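Local coordinates for protein 11S globulin subunit beta (Cucurbita maxima, PDB 2E9Q) that serves as a seed storage protein of pumpkin, a hexameric 11S globulin laid down as a nutrient reservoir, at residues N208-L218 and L228-D236. Sequence-based numbering, arbitrary orientation.
Sequences NIFSGFADEFL and LVRKLKGED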
loop_
_atom_site.group_PDB
_atom_site.type_symbol
_atom_site.label_atom_id
_atom_site.label_comp_id
_atom_site.label_asym_id
_atom_site.label_seq_id
_atom_site.Cartn_x
_atom_site.Cartn_y
_atom_site.Cartn_z
ATOM N N ASN A 208 -2.955 13.000 -29.188
ATOM C CA ASN A 208 -3.628 11.799 -28.710
ATOM C C ASN A 208 -2.623 10.649 -28.799
ATOM O O ASN A 208 -1.556 10.812 -29.384
ATOM C CB ASN A 208 -4.871 11.520 -29.566
ATOM C CG ASN A 208 -4.537 11.315 -31.032
ATOM O OD1 ASN A 208 -3.634 10.547 -31.377
ATOM N ND2 ASN A 208 -5.272 11.996 -31.904
ATOM N N ILE A 209 -2.955 9.488 -28.242
ATOM C CA ILE A 209 -2.016 8.357 -28.255
ATOM C C ILE A 209 -1.546 7.860 -29.615
ATOM O O ILE A 209 -0.489 7.241 -29.713
ATOM C CB ILE A 209 -2.585 7.140 -27.512
ATOM C CG1 ILE A 209 -3.864 6.658 -28.216
ATOM C CG2 ILE A 209 -2.813 7.499 -26.052
ATOM C CD1 ILE A 209 -4.486 5.435 -27.600
ATOM N N PHE A 210 -2.316 8.114 -30.666
ATOM C CA PHE A 210 -1.912 7.643 -31.986
ATOM C C PHE A 210 -0.906 8.554 -32.668
ATOM O O PHE A 210 -0.101 8.089 -33.465
ATOM C CB PHE A 210 -3.140 7.453 -32.887
ATOM C CG PHE A 210 -4.103 6.439 -32.366
ATOM C CD1 PHE A 210 -5.368 6.815 -31.942
ATOM C CD2 PHE A 210 -3.715 5.107 -32.219
ATOM C CE1 PHE A 210 -6.237 5.884 -31.370
ATOM C CE2 PHE A 210 -4.577 4.168 -31.646
ATOM C CZ PHE A 210 -5.838 4.562 -31.220
ATOM N N SER A 211 -0.932 9.848 -32.349
ATOM C CA SER A 211 -0.006 10.777 -32.992
ATOM C C SER A 211 1.450 10.506 -32.670
ATOM O O SER A 211 2.338 11.078 -33.297
ATOM C CB SER A 211 -0.361 12.238 -32.671
ATOM O OG SER A 211 -0.267 12.536 -31.295
ATOM N N GLY A 212 1.704 9.617 -31.717
ATOM C CA GLY A 212 3.077 9.291 -31.374
ATOM C C GLY A 212 3.642 8.093 -32.129
ATOM O O GLY A 212 4.832 7.806 -32.028
ATOM N N PHE A 213 2.804 7.390 -32.889
ATOM C CA PHE A 213 3.259 6.217 -33.653
ATOM C C PHE A 213 3.521 6.520 -35.132
ATOM O O PHE A 213 2.900 7.407 -35.719
ATOM C CB PHE A 213 2.225 5.080 -33.576
ATOM C CG PHE A 213 2.174 4.382 -32.244
ATOM C CD1 PHE A 213 3.215 3.557 -31.831
ATOM C CD2 PHE A 213 1.082 4.554 -31.396
ATOM C CE1 PHE A 213 3.173 2.918 -30.599
ATOM C CE2 PHE A 213 1.035 3.913 -30.156
ATOM C CZ PHE A 213 2.080 3.097 -29.761
ATOM N N ALA A 214 4.432 5.750 -35.721
ATOM C CA ALA A 214 4.798 5.872 -37.132
ATOM C C ALA A 214 3.606 5.492 -38.011
ATOM O O ALA A 214 2.877 4.543 -37.694
ATOM C CB ALA A 214 5.975 4.957 -37.435
ATOM N N ASP A 215 3.415 6.224 -39.110
ATOM C CA ASP A 215 2.301 5.977 -40.026
ATOM C C ASP A 215 2.130 4.502 -40.405
ATOM O O ASP A 215 1.013 3.973 -40.390
ATOM C CB ASP A 215 2.459 6.796 -41.313
ATOM C CG ASP A 215 2.474 8.294 -41.064
ATOM O OD1 ASP A 215 1.636 8.790 -40.280
ATOM O OD2 ASP A 215 3.318 8.982 -41.676
ATOM N N GLU A 216 3.237 3.849 -40.748
ATOM C CA GLU A 216 3.213 2.439 -41.137
ATOM C C GLU A 216 2.528 1.574 -40.086
ATOM O O GLU A 216 1.501 0.948 -40.354
ATOM C CB GLU A 216 4.645 1.935 -41.370
ATOM C CG GLU A 216 4.834 0.417 -41.256
ATOM C CD GLU A 216 4.380 -0.361 -42.487
ATOM O OE1 GLU A 216 3.169 -0.348 -42.806
ATOM O OE2 GLU A 216 5.243 -0.993 -43.138
ATOM N N PHE A 217 3.100 1.548 -38.887
ATOM C CA PHE A 217 2.548 0.749 -37.808
ATOM C C PHE A 217 1.040 0.857 -37.724
ATOM O O PHE A 217 0.349 -0.150 -37.653
ATOM C CB PHE A 217 3.169 1.165 -36.480
ATOM C CG PHE A 217 4.529 0.578 -36.238
ATOM C CD1 PHE A 217 5.236 -0.031 -37.271
ATOM C CD2 PHE A 217 5.104 0.630 -34.972
ATOM C CE1 PHE A 217 6.490 -0.578 -37.050
ATOM C CE2 PHE A 217 6.361 0.084 -34.740
ATOM C CZ PHE A 217 7.055 -0.522 -35.783
ATOM N N LEU A 218 0.525 2.078 -37.742
ATOM C CA LEU A 218 -0.913 2.255 -37.647
ATOM C C LEU A 218 -1.668 1.753 -38.874
ATOM O O LEU A 218 -2.839 1.381 -38.777
ATOM C CB LEU A 218 -1.246 3.722 -37.366
ATOM C CG LEU A 218 -0.682 4.235 -36.034
ATOM C CD1 LEU A 218 -1.158 5.654 -35.787
ATOM C CD2 LEU A 218 -1.123 3.324 -34.898
ATOM N N LEU A 228 -6.277 7.688 -43.687
ATOM C CA LEU A 228 -6.969 7.477 -42.424
ATOM C C LEU A 228 -6.048 7.685 -41.243
ATOM O O LEU A 228 -6.457 8.201 -40.207
ATOM C CB LEU A 228 -7.555 6.071 -42.357
ATOM C CG LEU A 228 -9.028 6.028 -42.733
ATOM C CD1 LEU A 228 -9.568 4.609 -42.569
ATOM C CD2 LEU A 228 -9.786 7.021 -41.843
ATOM N N VAL A 229 -4.802 7.271 -41.398
ATOM C CA VAL A 229 -3.845 7.436 -40.329
ATOM C C VAL A 229 -3.776 8.892 -39.899
ATOM O O VAL A 229 -3.796 9.181 -38.708
ATOM C CB VAL A 229 -2.454 6.977 -40.752
ATOM C CG1 VAL A 229 -1.442 7.380 -39.701
ATOM C CG2 VAL A 229 -2.448 5.462 -40.930
ATOM N N ARG A 230 -3.730 9.813 -40.855
ATOM C CA ARG A 230 -3.642 11.221 -40.492
ATOM C C ARG A 230 -4.894 11.707 -39.768
ATOM O O ARG A 230 -4.827 12.582 -38.901
ATOM C CB ARG A 230 -3.365 12.092 -41.719
ATOM C CG ARG A 230 -2.915 13.486 -41.323
ATOM C CD ARG A 230 -2.204 14.229 -42.444
ATOM N NE ARG A 230 -1.313 15.251 -41.893
ATOM C CZ ARG A 230 -0.599 16.108 -42.616
ATOM N NH1 ARG A 230 -0.660 16.089 -43.942
ATOM N NH2 ARG A 230 0.193 16.979 -42.005
ATOM N N LYS A 231 -6.038 11.140 -40.122
ATOM C CA LYS A 231 -7.280 11.512 -39.462
ATOM C C LYS A 231 -7.198 11.020 -38.016
ATOM O O LYS A 231 -7.614 11.698 -37.077
ATOM C CB LYS A 231 -8.459 10.851 -40.170
ATOM C CG LYS A 231 -8.889 11.539 -41.458
ATOM C CD LYS A 231 -9.648 12.823 -41.153
ATOM C CE LYS A 231 -10.354 13.361 -42.385
ATOM N NZ LYS A 231 -11.303 14.460 -42.039
ATOM N N LEU A 232 -6.637 9.828 -37.862
ATOM C CA LEU A 232 -6.473 9.201 -36.564
ATOM C C LEU A 232 -5.586 10.077 -35.686
ATOM O O LEU A 232 -5.964 10.447 -34.576
ATOM C CB LEU A 232 -5.833 7.829 -36.755
ATOM C CG LEU A 232 -5.760 6.854 -35.586
ATOM C CD1 LEU A 232 -7.163 6.581 -35.058
ATOM C CD2 LEU A 232 -5.088 5.569 -36.058
ATOM N N LYS A 233 -4.408 10.412 -36.201
ATOM C CA LYS A 233 -3.457 11.241 -35.474
ATOM C C LYS A 233 -4.000 12.629 -35.136
ATOM O O LYS A 233 -3.527 13.269 -34.200
ATOM C CB LYS A 233 -2.167 11.391 -36.278
ATOM C CG LYS A 233 -1.438 10.084 -36.561
ATOM C CD LYS A 233 -0.019 10.371 -37.024
ATOM C CE LYS A 233 0.804 9.107 -37.137
ATOM N NZ LYS A 233 2.238 9.412 -37.389
ATOM N N GLY A 234 -4.980 13.093 -35.905
ATOM C CA GLY A 234 -5.560 14.400 -35.655
ATOM C C GLY A 234 -4.564 15.548 -35.586
ATOM O O GLY A 234 -4.734 16.472 -34.797
ATOM N N GLU A 235 -3.527 15.503 -36.413
ATOM C CA GLU A 235 -2.516 16.556 -36.414
ATOM C C GLU A 235 -3.130 17.950 -36.576
ATOM O O GLU A 235 -2.527 18.948 -36.182
ATOM C CB GLU A 235 -1.510 16.321 -37.545
ATOM C CG GLU A 235 -0.709 15.025 -37.443
ATOM C CD GLU A 235 0.354 15.074 -36.358
ATOM O OE1 GLU A 235 1.046 14.052 -36.150
ATOM O OE2 GLU A 235 0.500 16.137 -35.717
ATOM N N ASP A 236 -4.335 18.010 -37.139
ATOM C CA ASP A 236 -5.010 19.281 -37.378
ATOM C C ASP A 236 -6.263 19.582 -36.578
ATOM O O ASP A 236 -6.948 20.562 -36.860
ATOM C CB ASP A 236 -5.354 19.402 -38.858
ATOM C CG ASP A 236 -4.206 19.936 -39.668
ATOM O OD1 ASP A 236 -3.110 19.333 -39.617
ATOM O OD2 ASP A 236 -4.402 20.964 -40.351
#
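Lys233 reaches from the last turn of its helix across Ser211, its chain extended beyond CG, toward the start of helix 215-222. Lys233 NZ donates a hydrogen bond to Phe213 O (2.7 Å), in the loop just before that helix and nearly in line with the carbonyl (C=O...N 163°), and forms a salt bridge 3.0 Å from Asp215 OD1, entering from above the carboxylate plane. A methionine in its place would probably leave Phe213 O without this donor and the Asp215 carboxylate without its countercharge across the contact. Deeper in, Leu232 lies over one face of the Phe210 ring, with Leu232 CD1 4.1 Å from the centroid in an off-centre CH-pi contact; Ile209 CG1 covers the opposite face. Leu218 CD1 packs 3.9 Å from Leu232 CD2, while Leu218 CB faces Val229 CG2. At the helix end, Asn208 ND2 makes weak hydrogen bonds to Leu232 O and Lys233 O; its stronger partner is Gly181 O. Asn208 OD1 accepts from Ser211 N at 3.0 Å, an Asx motif steadying the amide, and Ser211 OG also donates to Asn208 O. The contact joins two helices beside the N-terminal cupin barrel: Phe222 of helix 215-222 meets Phe210 nearly perpendicularly, Tyr429 of a neighbouring subunit packs on Phe210, and Ile209 bonds through its backbone to Tyr178 of strand 176-178.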